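Putative decarboxylase involved in desferrioxamine biosynthesis (Erwinia amylovora, PDB 5O5C) probably catalyses the pyridoxal-phosphate-dependent decarboxylation of lysine for desferrioxamine biosynthesis, as a member of the group II decarboxylase family. Local coordinates at residues Gln33-Ala36 against Trp37-Thr41; Leu47-Glu50 against Thr51-Val55; Ser60-Leu63 against Pro64-Ala68; Glu88-Lys91 against Lys92-Arg96; Ala403-Asp406 against Ile407-Leu410. All coordinates share one frame; numbering follows the deposited sequence.

Contact 1: Gln33-Ala36 against Trp37-Thr41; sequences QLSA and WARQT
R39 runs its long side chain back along the helix surface over S35, one turn earlier. CB starts 3.7 Å from the backbone O of S35, and CG comes nearer the same oxygen. With CG anti to the carbonyl carbon (chi1 -70°) and the chain extended from there to NE, the guanidinium is carried beyond the carbonyl. At the tip, NH1 lies 4.0 Å from S35 OG, a loose approach, oblique to the guanidinium plane. The main link between the two residues is therefore the backbone bond from R39 N to S35 O (3.1 Å). It belongs to a run of four such bonds, opened by W37 N to Q33 O at 2.9 Å, with Q33 as N-cap of helix 34-53. That helix meets its own copy in the second subunit: L34 packs on K53, W37 on M48 and T41 on L45 of that chain, a pattern consistent with antiparallel pairing of the two copies. W37 turns its indole toward this inner side, CG anti to the backbone N (chi1 174°). There CE3 touches L34 CD2 at 4.3 Å, and F29 meets the indole edge-to-face. Q40 NE2 is hydrogen-bonded to L116 O of the second subunit.

Contact 2: Leu47-Glu50 against Thr51-Val55; sequences LMTE and TVKGV
The carbonyl plane of L47 is approached on both faces by T51, whose N and OG1 come from opposite sides, each tilted about 31° from the plane. The two bonds measure 3.0 Å from T51 N to L47 O and 2.6 Å from T51 OG1 to the same oxygen. One residue thus grips the acceptor twice, and the hydroxyl is the donor in the shorter bond. T51 OG1 lies beside its own backbone N and anti to its carbonyl carbon (chi1 -58°), the orientation that turns the hydroxyl back toward the preceding turn. M48 CE packs loosely against the same hydroxyl oxygen, 4.2 Å away. Next along the chain, V52 N reaches M48 O at 2.7 Å in an almost straight bond (171°), while V52 CG2 rests near that carbonyl oxygen. On the side facing the second subunit, T49 and K53 lie alongside each other and point the same way, with T49 CG2 3.8 Å from K53 NZ; T49 OG1 is hydrogen-bonded to L45 O. T49, V52 and K53 also pack on L34 of the second subunit. G54 is the first residue to leave helical angles, yet G54 N still bonds to E50 O at 3.2 Å. A threonine hydroxyl returned to the carbonyl one turn back is a familiar feature of alpha-helices, and here it falls in the last turns of helix 34-53.

Contact 3: Ser60-Leu63 against Pro64-Ala68; sequences SGIL and PHELA
E66 reaches back to L63 because its CG stands anti to the carbonyl carbon (chi1 -66°) and the chain beyond is extended, which sets the carboxylate beside the backbone N of L63. I62 contributes through CG2, held anti to its own backbone N and so turned to the helix that follows. The bond from L63 N to E66 OE1 is 2.9 Å long and nearly straight at hydrogen (168°), although it meets the oxygen from above the carboxylate plane, 52° out of it. L63 is the N-cap residue and E66 the third of the helix, so this is one half of a capping box; the leucine has no polar side chain to return the bond. Instead, L63 O accepts the backbone N of L67 at 3.0 Å and a weak, bent bond from E66 N. I62 CG2 also lies 3.6 Å from E66 CB and 4.3 Å from L67 CB. The latter pairing, between the residue before the N-cap and the fourth of the helix, is a hydrophobic staple. L63 and H65 run side by side: L63 CD1 approaches H65 NE2 at 3.6 Å, and L63 CB sits over one ring face, near its rim. E66 OE2 forms a salt bridge with NH2 of R463, whose NH1 is hydrogen-bonded to G61 O, tying this start of helix 64-68 to helix 448-464. I62 and L67 touch D97, just past helix 83-95, while P64 and L67 pack on P370 and L143 of the second subunit, the latter residue in its helix 140-156.

Contact 4: Glu88-Lys91 against Lys92-Arg96; sequences EELK and KLYLR
L90 O receives two backbone donors, L95 N at 3.3 Å in a fairly straight bond (165°) and Y94 N at 3.0 Å in a weak, bent one. The better-directed bond spans five residues and marks the wider pi-type turn at 92-95. One step on, R96 N makes a weak bond of the same span to K91 O. L93 N to E89 O (3.0 Å) still has the four-residue span of an alpha-helix. Above this backbone, L90 and Y94 lie side by side and point the same way: L90 CD1 is 3.6 Å from Y94 CB and stands oblique to the ring. Y94 OH is hydrogen-bonded to S130 OG of the second subunit. E89 and L93 slant across each other, L93 CD1 meeting E89 CG at 3.5 Å, so the methyl touches the aliphatic part of the glutamate. E89 OE2 forms a salt bridge with R393 of the second subunit, and W389 of that subunit packs on both E89 and L93. The chemistry is thus divided: backbone bonds and apolar side-chain contacts join successive turns, while the polar ends of E89 and Y94 bind the partner chain, where the nearby arginine would probably stabilise the glutamate as an anion.

Contact 5: Ala403-Asp406 against Ile407-Leu410; sequences AFDD and ILAL
The backbone of A403-L410 is regular alpha-helix, each amide of I407 to L410 bonding four residues back, though the bond from L408 N to F404 O is the least certain of the four because that oxygen is less surely placed; I407 N meets A403 O in the carbonyl plane at 3.0 Å, and L410 N meets D406 O at 2.8 Å. The F404 ring carries the packing. I407 CD1 is 3.5 Å from F404 CD1 and stays near F404 CE1, while L408 CD1 comes to the other ortho carbon, F404 CD2, at 3.9 Å. Both methyls approach the ring obliquely and lie to the same side of its plane. L408 CD1 also passes 4.1 Å from D405 OD1, an oxygen hydrogen-bonded to S308 OG. The neighbouring carboxylate belongs to D406, whose OD2 is hydrogen-bonded to H25 NE2 of the second subunit. A409 lies on the exposed side, whereas F404, I407, L408 and L410 are buried, giving the helix one apolar side. The side chain of F404 is about 7 Å from that of K330, the predicted cofactor-attachment lysine, and about 11 Å from the bound pyridoxal phosphate. F404 thus lies close to, but not in, the cofactor pocket, on the long helix 397-420 that leads to the C-terminal antiparallel sheet of this fold type I enzyme.

How the contacts relate
Contacts 1 to 4 follow one another through the N-terminal helices, and contact 5 comes some 300 residues later. Contacts 1 and 2 occupy the two ends of helix 34-53, their centres 21 Å apart. Contact 2 touches contact 4 on helix 83-95, with T51 OG1 3.9 Å from L95 CD1 and L47 CD2 3.7 Å from K91 CE. Contact 3, at the start of helix 64-68, packs more lightly on contact 4, whose centre is 13 Å away. Contact 5 lies apart on helix 397-420, at least 27 Å from every other centre, and is the one near cofactor-site residues; the others lie away from the annotated sites. All five reach the second subunit, so both the N-terminal helices and helix 397-420 contribute to the subunit contact.

Contact 1: Gln33-Ala36 against Trp37-Thr41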
loop_
_atom_site.group_PDB
_atom_site.type_symbol
_atom_site.label_atom_id
_atom_site.label_comp_id
_atom_site.label_asym_id
_atom_site.label_seq_id
_atom_site.Cartn_x
_atom_site.Cartn_y
_atom_site.Cartn_z
ATOM N N GLN B 33 14.911 15.684 -19.937
ATOM C CA GLN B 33 15.662 14.659 -19.212
ATOM C C GLN B 33 15.520 13.242 -19.756
ATOM O O GLN B 33 15.943 12.296 -19.091
ATOM C CB GLN B 33 15.259 14.667 -17.732
ATOM C CG GLN B 33 16.217 15.392 -16.823
ATOM C CD GLN B 33 16.154 16.890 -17.031
ATOM O OE1 GLN B 33 17.042 17.470 -17.658
ATOM N NE2 GLN B 33 15.089 17.518 -16.524
ATOM N N LEU B 34 14.948 13.088 -20.951
ATOM C CA LEU B 34 14.627 11.762 -21.484
ATOM C C LEU B 34 15.910 10.948 -21.780
ATOM O O LEU B 34 15.945 9.746 -21.587
ATOM C CB LEU B 34 13.752 11.884 -22.735
ATOM C CG LEU B 34 12.303 12.312 -22.541
ATOM C CD1 LEU B 34 11.639 12.700 -23.854
ATOM C CD2 LEU B 34 11.492 11.225 -21.850
ATOM N N SER B 35 16.968 11.630 -22.211
ATOM C CA SER B 35 18.221 10.970 -22.539
ATOM C C SER B 35 18.979 10.582 -21.272
ATOM O O SER B 35 19.550 9.500 -21.216
ATOM C CB SER B 35 19.070 11.862 -23.448
ATOM O OG SER B 35 19.503 12.992 -22.736
ATOM N N ALA B 36 18.958 11.461 -20.251
ATOM C CA ALA B 36 19.509 11.113 -18.948
ATOM C C ALA B 36 18.716 9.924 -18.311
ATOM O O ALA B 36 19.273 9.093 -17.686
ATOM C CB ALA B 36 19.528 12.318 -18.037
ATOM N N TRP B 37 17.418 9.838 -18.546
ATOM C CA TRP B 37 16.661 8.697 -18.081
ATOM C C TRP B 37 17.165 7.413 -18.742
ATOM O O TRP B 37 17.403 6.421 -18.026
ATOM C CB TRP B 37 15.170 8.910 -18.342
ATOM C CG TRP B 37 14.309 7.765 -18.038
ATOM C CD1 TRP B 37 14.286 7.041 -16.882
ATOM C CD2 TRP B 37 13.318 7.191 -18.891
ATOM N NE1 TRP B 37 13.333 6.057 -16.959
ATOM C CE2 TRP B 37 12.734 6.120 -18.188
ATOM C CE3 TRP B 37 12.878 7.471 -20.184
ATOM C CZ2 TRP B 37 11.722 5.363 -18.715
ATOM C CZ3 TRP B 37 11.882 6.716 -20.712
ATOM C CH2 TRP B 37 11.309 5.662 -19.984
ATOM N N ALA B 38 17.315 7.412 -20.080
ATOM C CA ALA B 38 17.582 6.148 -20.788
ATOM C C ALA B 38 18.991 5.610 -20.516
ATOM O O ALA B 38 19.193 4.381 -20.510
ATOM C CB ALA B 38 17.329 6.254 -22.280
ATOM N N ARG B 39 19.948 6.520 -20.287
ATOM C CA ARG B 39 21.332 6.125 -19.966
ATOM C C ARG B 39 21.432 5.562 -18.550
ATOM O O ARG B 39 22.166 4.593 -18.308
ATOM C CB ARG B 39 22.314 7.290 -20.174
ATOM C CG ARG B 39 22.471 7.609 -21.664
ATOM C CD ARG B 39 23.633 8.540 -21.979
ATOM N NE ARG B 39 23.625 8.904 -23.403
ATOM C CZ ARG B 39 23.349 10.114 -23.925
ATOM N NH1 ARG B 39 23.066 11.183 -23.163
ATOM N NH2 ARG B 39 23.379 10.269 -25.253
ATOM N N GLN B 40 20.685 6.172 -17.626
ATOM C CA GLN B 40 20.591 5.626 -16.262
ATOM C C GLN B 40 19.945 4.241 -16.339
ATOM O O GLN B 40 20.318 3.340 -15.617
ATOM C CB GLN B 40 19.880 6.601 -15.288
ATOM C CG GLN B 40 18.488 6.237 -14.813
ATOM C CD GLN B 40 17.858 7.250 -13.881
ATOM O OE1 GLN B 40 18.295 8.371 -13.774
ATOM N NE2 GLN B 40 16.777 6.861 -13.255
ATOM N N THR B 41 18.986 4.065 -17.229
ATOM C CA THR B 41 18.301 2.762 -17.318
ATOM C C THR B 41 19.252 1.758 -17.945
ATOM O O THR B 41 19.307 0.613 -17.510
ATOM C CB THR B 41 16.970 2.866 -18.061
ATOM O OG1 THR B 41 17.211 3.364 -19.369
ATOM C CG2 THR B 41 16.051 3.801 -17.374
#

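Contact 2: Leu47-Glu50 against Thr51-Val55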
loop_
_atom_site.group_PDB
_atom_site.type_symbol
_atom_site.label_atom_id
_atom_site.label_comp_id
_atom_site.label_asym_id
_atom_site.label_seq_id
_atom_site.Cartn_x
_atom_site.Cartn_y
_atom_site.Cartn_z
ATOM N N LEU B 47 24.352 -3.283 -14.623
ATOM C CA LEU B 47 24.575 -3.669 -13.235
ATOM C C LEU B 47 23.731 -4.868 -12.774
ATOM O O LEU B 47 24.247 -5.746 -12.075
ATOM C CB LEU B 47 24.405 -2.453 -12.299
ATOM C CG LEU B 47 25.694 -1.613 -12.157
ATOM C CD1 LEU B 47 25.932 -0.614 -13.304
ATOM C CD2 LEU B 47 25.697 -0.883 -10.813
ATOM N N MET B 48 22.470 -4.951 -13.201
ATOM C CA MET B 48 21.604 -6.075 -12.811
ATOM C C MET B 48 21.922 -7.319 -13.608
ATOM O O MET B 48 21.953 -8.380 -13.072
ATOM C CB MET B 48 20.114 -5.736 -12.934
ATOM C CG MET B 48 19.591 -4.750 -11.916
ATOM S SD MET B 48 19.748 -5.367 -10.229
ATOM C CE MET B 48 21.030 -4.316 -9.666
ATOM N N THR B 49 22.197 -7.180 -14.892
ATOM C CA THR B 49 22.703 -8.307 -15.698
ATOM C C THR B 49 23.948 -8.989 -15.129
ATOM O O THR B 49 23.987 -10.209 -14.990
ATOM C CB THR B 49 22.976 -7.833 -17.118
ATOM O OG1 THR B 49 21.711 -7.526 -17.709
ATOM C CG2 THR B 49 23.780 -8.890 -17.975
ATOM N N GLU B 50 24.967 -8.203 -14.797
ATOM C CA GLU B 50 26.131 -8.744 -14.074
ATOM C C GLU B 50 25.772 -9.328 -12.710
ATOM O O GLU B 50 26.223 -10.428 -12.365
ATOM C CB GLU B 50 27.255 -7.702 -13.982
ATOM C CG GLU B 50 27.812 -7.392 -15.364
ATOM C CD GLU B 50 29.128 -6.635 -15.371
ATOM O OE1 GLU B 50 29.804 -6.587 -14.302
ATOM O OE2 GLU B 50 29.489 -6.101 -16.472
ATOM N N THR B 51 24.923 -8.626 -11.958
ATOM C CA THR B 51 24.540 -9.091 -10.641
ATOM C C THR B 51 23.788 -10.404 -10.782
ATOM O O THR B 51 24.195 -11.371 -10.205
ATOM C CB THR B 51 23.688 -8.072 -9.853
ATOM O OG1 THR B 51 24.414 -6.832 -9.726
ATOM C CG2 THR B 51 23.310 -8.614 -8.479
ATOM N N VAL B 52 22.694 -10.432 -11.536
ATOM C CA VAL B 52 21.909 -11.653 -11.653
ATOM C C VAL B 52 22.772 -12.837 -12.203
ATOM O O VAL B 52 22.654 -13.959 -11.658
ATOM C CB VAL B 52 20.608 -11.446 -12.448
ATOM C CG1 VAL B 52 19.940 -12.764 -12.686
ATOM C CG2 VAL B 52 19.637 -10.462 -11.725
ATOM N N LYS B 53 23.652 -12.609 -13.205
ATOM C CA LYS B 53 24.509 -13.735 -13.721
ATOM C C LYS B 53 25.462 -14.324 -12.677
ATOM O O LYS B 53 25.790 -15.503 -12.770
ATOM C CB LYS B 53 25.320 -13.378 -14.953
ATOM C CG LYS B 53 24.554 -13.321 -16.261
ATOM C CD LYS B 53 25.513 -12.924 -17.389
ATOM C CE LYS B 53 24.822 -12.819 -18.740
ATOM N NZ LYS B 53 25.506 -11.805 -19.600
ATOM N N GLY B 54 25.914 -13.522 -11.707
ATOM C CA GLY B 54 26.781 -14.032 -10.636
ATOM C C GLY B 54 26.066 -14.464 -9.351
ATOM O O GLY B 54 26.692 -14.682 -8.327
ATOM N N VAL B 55 24.754 -14.620 -9.408
ATOM C CA VAL B 55 24.012 -15.281 -8.343
ATOM C C VAL B 55 24.148 -16.794 -8.470
ATOM O O VAL B 55 23.561 -17.414 -9.359
ATOM C CB VAL B 55 22.528 -14.875 -8.364
ATOM C CG1 VAL B 55 21.785 -15.552 -7.237
ATOM C CG2 VAL B 55 22.416 -13.362 -8.247
#

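Contact 3: Ser60-Leu63 against Pro64-Ala68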
loop_
_atom_site.group_PDB
_atom_site.type_symbol
_atom_site.label_atom_id
_atom_site.label_comp_id
_atom_site.label_asym_id
_atom_site.label_seq_id
_atom_site.Cartn_x
_atom_site.Cartn_y
_atom_site.Cartn_z
ATOM N N SER B 60 23.431 -15.072 0.814
ATOM C CA SER B 60 24.840 -15.107 1.170
ATOM C C SER B 60 25.117 -15.721 2.538
ATOM O O SER B 60 26.224 -16.034 2.822
ATOM C CB SER B 60 25.335 -13.684 1.145
ATOM O OG SER B 60 24.566 -12.899 2.066
ATOM N N GLY B 61 24.102 -15.835 3.398
ATOM C CA GLY B 61 24.282 -16.229 4.788
ATOM C C GLY B 61 24.562 -15.121 5.787
ATOM O O GLY B 61 24.503 -15.350 6.982
ATOM N N ILE B 62 24.870 -13.918 5.324
ATOM C CA ILE B 62 25.288 -12.860 6.235
ATOM C C ILE B 62 24.208 -12.659 7.328
ATOM O O ILE B 62 23.000 -12.890 7.102
ATOM C CB ILE B 62 25.707 -11.575 5.457
ATOM C CG1 ILE B 62 26.826 -11.877 4.422
ATOM C CG2 ILE B 62 26.147 -10.438 6.365
ATOM C CD1 ILE B 62 28.074 -12.659 4.852
ATOM N N LEU B 63 24.650 -12.316 8.538
ATOM C CA LEU B 63 23.731 -12.042 9.663
ATOM C C LEU B 63 23.397 -10.528 9.743
ATOM O O LEU B 63 24.193 -9.724 9.324
ATOM C CB LEU B 63 24.302 -12.529 10.977
ATOM C CG LEU B 63 24.441 -14.050 11.185
ATOM C CD1 LEU B 63 25.299 -14.322 12.414
ATOM C CD2 LEU B 63 23.137 -14.794 11.308
ATOM N N PRO B 64 22.213 -10.151 10.276
ATOM C CA PRO B 64 21.827 -8.732 10.401
ATOM C C PRO B 64 22.882 -7.854 11.088
ATOM O O PRO B 64 23.207 -6.767 10.595
ATOM C CB PRO B 64 20.523 -8.774 11.204
ATOM C CG PRO B 64 20.005 -10.167 11.086
ATOM C CD PRO B 64 21.106 -11.064 10.594
ATOM N N HIS B 65 23.431 -8.325 12.197
ATOM C CA HIS B 65 24.538 -7.605 12.835
ATOM C C HIS B 65 25.762 -7.481 11.911
ATOM O O HIS B 65 26.333 -6.418 11.860
ATOM C CB HIS B 65 24.863 -8.087 14.272
ATOM C CG HIS B 65 25.438 -9.457 14.362
ATOM N ND1 HIS B 65 26.754 -9.738 14.049
ATOM C CD2 HIS B 65 24.893 -10.622 14.788
ATOM C CE1 HIS B 65 26.982 -11.026 14.235
ATOM N NE2 HIS B 65 25.868 -11.586 14.680
ATOM N N GLU B 66 26.103 -8.504 11.118
ATOM C CA GLU B 66 27.261 -8.374 10.205
ATOM C C GLU B 66 26.983 -7.272 9.167
ATOM O O GLU B 66 27.824 -6.414 8.930
ATOM C CB GLU B 66 27.621 -9.696 9.532
ATOM C CG GLU B 66 28.132 -10.785 10.485
ATOM C CD GLU B 66 28.087 -12.219 9.909
ATOM O OE1 GLU B 66 27.517 -12.473 8.847
ATOM O OE2 GLU B 66 28.624 -13.137 10.548
ATOM N N LEU B 67 25.780 -7.250 8.603
ATOM C CA LEU B 67 25.468 -6.248 7.599
ATOM C C LEU B 67 25.362 -4.844 8.200
ATOM O O LEU B 67 25.831 -3.892 7.566
ATOM C CB LEU B 67 24.223 -6.614 6.793
ATOM C CG LEU B 67 23.912 -5.723 5.600
ATOM C CD1 LEU B 67 25.073 -5.532 4.641
ATOM C CD2 LEU B 67 22.714 -6.296 4.866
ATOM N N ALA B 68 24.802 -4.721 9.402
ATOM C CA ALA B 68 24.632 -3.410 10.058
ATOM C C ALA B 68 25.978 -2.701 10.235
ATOM O O ALA B 68 26.020 -1.478 10.215
ATOM C CB ALA B 68 23.908 -3.522 11.388
#

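Contact 4: Glu88-Lys91 against Lys92-Arg96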
loop_
_atom_site.group_PDB
_atom_site.type_symbol
_atom_site.label_atom_id
_atom_site.label_comp_id
_atom_site.label_asym_id
_atom_site.label_seq_id
_atom_site.Cartn_x
_atom_site.Cartn_y
_atom_site.Cartn_z
ATOM N N GLU B 88 27.380 1.720 -7.079
ATOM C CA GLU B 88 28.562 1.023 -6.515
ATOM C C GLU B 88 28.410 0.686 -5.016
ATOM O O GLU B 88 28.801 -0.378 -4.572
ATOM C CB GLU B 88 29.847 1.864 -6.729
ATOM C CG GLU B 88 30.847 1.292 -7.720
ATOM C CD GLU B 88 30.412 1.289 -9.179
ATOM O OE1 GLU B 88 29.785 2.262 -9.656
ATOM O OE2 GLU B 88 30.735 0.307 -9.883
ATOM N N GLU B 89 27.914 1.646 -4.240
ATOM C CA GLU B 89 27.556 1.440 -2.844
ATOM C C GLU B 89 26.344 0.502 -2.670
ATOM O O GLU B 89 26.284 -0.241 -1.697
ATOM C CB GLU B 89 27.269 2.799 -2.203
ATOM C CG GLU B 89 26.903 2.768 -0.740
ATOM C CD GLU B 89 26.405 4.106 -0.240
ATOM O OE1 GLU B 89 25.484 4.664 -0.819
ATOM O OE2 GLU B 89 26.887 4.607 0.770
ATOM N N LEU B 90 25.392 0.546 -3.613
ATOM C CA LEU B 90 24.193 -0.295 -3.542
ATOM C C LEU B 90 24.544 -1.728 -3.720
ATOM O O LEU B 90 23.971 -2.606 -3.024
ATOM C CB LEU B 90 23.143 0.092 -4.584
ATOM C CG LEU B 90 21.760 -0.490 -4.302
ATOM C CD1 LEU B 90 21.219 -0.021 -2.971
ATOM C CD2 LEU B 90 20.775 -0.142 -5.393
ATOM N N LYS B 91 25.468 -1.964 -4.668
ATOM C CA LYS B 91 26.081 -3.262 -4.876
ATOM C C LYS B 91 26.420 -3.934 -3.598
ATOM O O LYS B 91 26.079 -5.094 -3.423
ATOM C CB LYS B 91 27.346 -3.181 -5.699
ATOM C CG LYS B 91 27.151 -3.194 -7.193
ATOM C CD LYS B 91 28.518 -3.316 -7.857
ATOM C CE LYS B 91 28.486 -2.772 -9.268
ATOM N NZ LYS B 91 29.842 -2.939 -9.833
ATOM N N LYS B 92 27.077 -3.220 -2.699
ATOM C CA LYS B 92 27.524 -3.844 -1.470
ATOM C C LYS B 92 26.466 -3.882 -0.381
ATOM O O LYS B 92 26.359 -4.926 0.270
ATOM C CB LYS B 92 28.925 -3.395 -0.976
ATOM C CG LYS B 92 29.208 -1.912 -0.859
ATOM C CD LYS B 92 30.710 -1.663 -0.699
ATOM C CE LYS B 92 31.042 -0.257 -1.180
ATOM N NZ LYS B 92 32.247 0.305 -0.506
ATOM N N LEU B 93 25.647 -2.827 -0.251
ATOM C CA LEU B 93 24.663 -2.717 0.857
ATOM C C LEU B 93 23.336 -3.484 0.668
ATOM O O LEU B 93 22.624 -3.755 1.634
ATOM C CB LEU B 93 24.411 -1.241 1.233
ATOM C CG LEU B 93 25.668 -0.449 1.629
ATOM C CD1 LEU B 93 25.391 1.045 1.854
ATOM C CD2 LEU B 93 26.345 -1.043 2.851
ATOM N N TYR B 94 23.053 -3.918 -0.543
ATOM C CA TYR B 94 21.753 -4.402 -0.867
ATOM C C TYR B 94 21.849 -5.651 -1.719
ATOM O O TYR B 94 21.341 -6.696 -1.305
ATOM C CB TYR B 94 20.904 -3.304 -1.532
ATOM C CG TYR B 94 19.546 -3.773 -1.971
ATOM C CD1 TYR B 94 18.714 -4.431 -1.096
ATOM C CD2 TYR B 94 19.087 -3.566 -3.288
ATOM C CE1 TYR B 94 17.506 -4.856 -1.479
ATOM C CE2 TYR B 94 17.835 -4.010 -3.685
ATOM C CZ TYR B 94 17.067 -4.686 -2.783
ATOM O OH TYR B 94 15.797 -5.152 -3.087
ATOM N N LEU B 95 22.470 -5.532 -2.895
ATOM C CA LEU B 95 22.479 -6.610 -3.883
ATOM C C LEU B 95 23.329 -7.774 -3.428
ATOM O O LEU B 95 22.939 -8.913 -3.637
ATOM C CB LEU B 95 22.947 -6.150 -5.241
ATOM C CG LEU B 95 22.152 -5.007 -5.849
ATOM C CD1 LEU B 95 22.899 -4.391 -7.017
ATOM C CD2 LEU B 95 20.729 -5.318 -6.217
ATOM N N ARG B 96 24.419 -7.470 -2.714
ATOM C CA ARG B 96 25.359 -8.455 -2.266
ATOM C C ARG B 96 24.633 -9.555 -1.490
ATOM O O ARG B 96 24.799 -10.695 -1.808
ATOM C CB ARG B 96 26.439 -7.829 -1.385
ATOM C CG ARG B 96 27.767 -8.522 -1.448
ATOM C CD ARG B 96 28.811 -7.847 -0.558
ATOM N NE ARG B 96 29.992 -7.487 -1.337
ATOM C CZ ARG B 96 31.170 -7.095 -0.843
ATOM N NH1 ARG B 96 31.379 -6.952 0.466
ATOM N NH2 ARG B 96 32.139 -6.824 -1.691
#

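Contact 5: Ala403-Asp406 against Ile407-Leu410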
loop_
_atom_site.group_PDB
_atom_site.type_symbol
_atom_site.label_atom_id
_atom_site.label_comp_id
_atom_site.label_asym_id
_atom_site.label_seq_id
_atom_site.Cartn_x
_atom_site.Cartn_y
_atom_site.Cartn_z
ATOM N N ALA B 403 2.349 -22.414 -15.550
ATOM C CA ALA B 403 3.288 -22.231 -14.452
ATOM C C ALA B 403 2.744 -22.774 -13.148
ATOM O O ALA B 403 3.412 -23.553 -12.498
ATOM C CB ALA B 403 3.616 -20.768 -14.280
ATOM N N PHE B 404 1.528 -22.379 -12.788
ATOM C CA PHE B 404 1.003 -22.728 -11.469
ATOM C C PHE B 404 0.819 -24.257 -11.369
ATOM O O PHE B 404 1.235 -24.879 -10.375
ATOM C CB PHE B 404 -0.305 -22.029 -11.158
ATOM C CG PHE B 404 -0.513 -21.813 -9.713
ATOM C CD1 PHE B 404 0.195 -20.810 -9.058
ATOM C CD2 PHE B 404 -1.389 -22.587 -8.986
ATOM C CE1 PHE B 404 0.055 -20.601 -7.717
ATOM C CE2 PHE B 404 -1.543 -22.384 -7.621
ATOM C CZ PHE B 404 -0.831 -21.378 -6.992
ATOM N N ASP B 405 0.246 -24.841 -12.419
ATOM C CA ASP B 405 0.222 -26.312 -12.564
ATOM C C ASP B 405 1.529 -27.015 -12.423
ATOM O O ASP B 405 1.612 -27.985 -11.665
ATOM C CB ASP B 405 -0.383 -26.717 -13.884
ATOM C CG ASP B 405 -1.858 -26.393 -13.942
ATOM O OD1 ASP B 405 -2.447 -26.159 -12.867
ATOM O OD2 ASP B 405 -2.379 -26.369 -15.061
ATOM N N ASP B 406 2.545 -26.579 -13.133
ATOM C CA ASP B 406 3.893 -27.120 -12.905
ATOM C C ASP B 406 4.386 -27.063 -11.468
ATOM O O ASP B 406 4.940 -28.059 -10.969
ATOM C CB ASP B 406 4.913 -26.538 -13.884
ATOM C CG ASP B 406 4.661 -26.997 -15.274
ATOM O OD1 ASP B 406 3.744 -27.784 -15.443
ATOM O OD2 ASP B 406 5.318 -26.587 -16.216
ATOM N N ILE B 407 4.131 -25.951 -10.783
ATOM C CA ILE B 407 4.482 -25.857 -9.344
ATOM C C ILE B 407 3.635 -26.836 -8.483
ATOM O O ILE B 407 4.186 -27.521 -7.623
ATOM C CB ILE B 407 4.602 -24.397 -8.800
ATOM C CG1 ILE B 407 3.455 -23.511 -9.192
ATOM C CG2 ILE B 407 5.872 -23.695 -9.341
ATOM C CD1 ILE B 407 3.269 -22.269 -8.348
ATOM N N LEU B 408 2.336 -26.951 -8.743
ATOM C CA LEU B 408 1.542 -28.029 -8.099
ATOM C C LEU B 408 2.109 -29.461 -8.324
ATOM O O LEU B 408 2.215 -30.237 -7.406
ATOM C CB LEU B 408 0.086 -27.971 -8.540
ATOM C CG LEU B 408 -0.565 -26.620 -8.172
ATOM C CD1 LEU B 408 -1.898 -26.464 -8.827
ATOM C CD2 LEU B 408 -0.720 -26.478 -6.680
ATOM N N ALA B 409 2.503 -29.795 -9.540
ATOM C CA ALA B 409 3.062 -31.144 -9.804
ATOM C C ALA B 409 4.448 -31.279 -9.148
ATOM O O ALA B 409 4.774 -32.322 -8.535
ATOM C CB ALA B 409 3.131 -31.408 -11.278
ATOM N N LEU B 410 5.238 -30.208 -9.178
ATOM C CA LEU B 410 6.543 -30.281 -8.512
ATOM C C LEU B 410 6.400 -30.598 -7.014
ATOM O O LEU B 410 7.181 -31.383 -6.535
ATOM C CB LEU B 410 7.404 -29.047 -8.745
ATOM C CG LEU B 410 8.884 -29.160 -8.270
ATOM C CD1 LEU B 410 9.706 -30.287 -8.902
ATOM C CD2 LEU B 410 9.597 -27.875 -8.598
#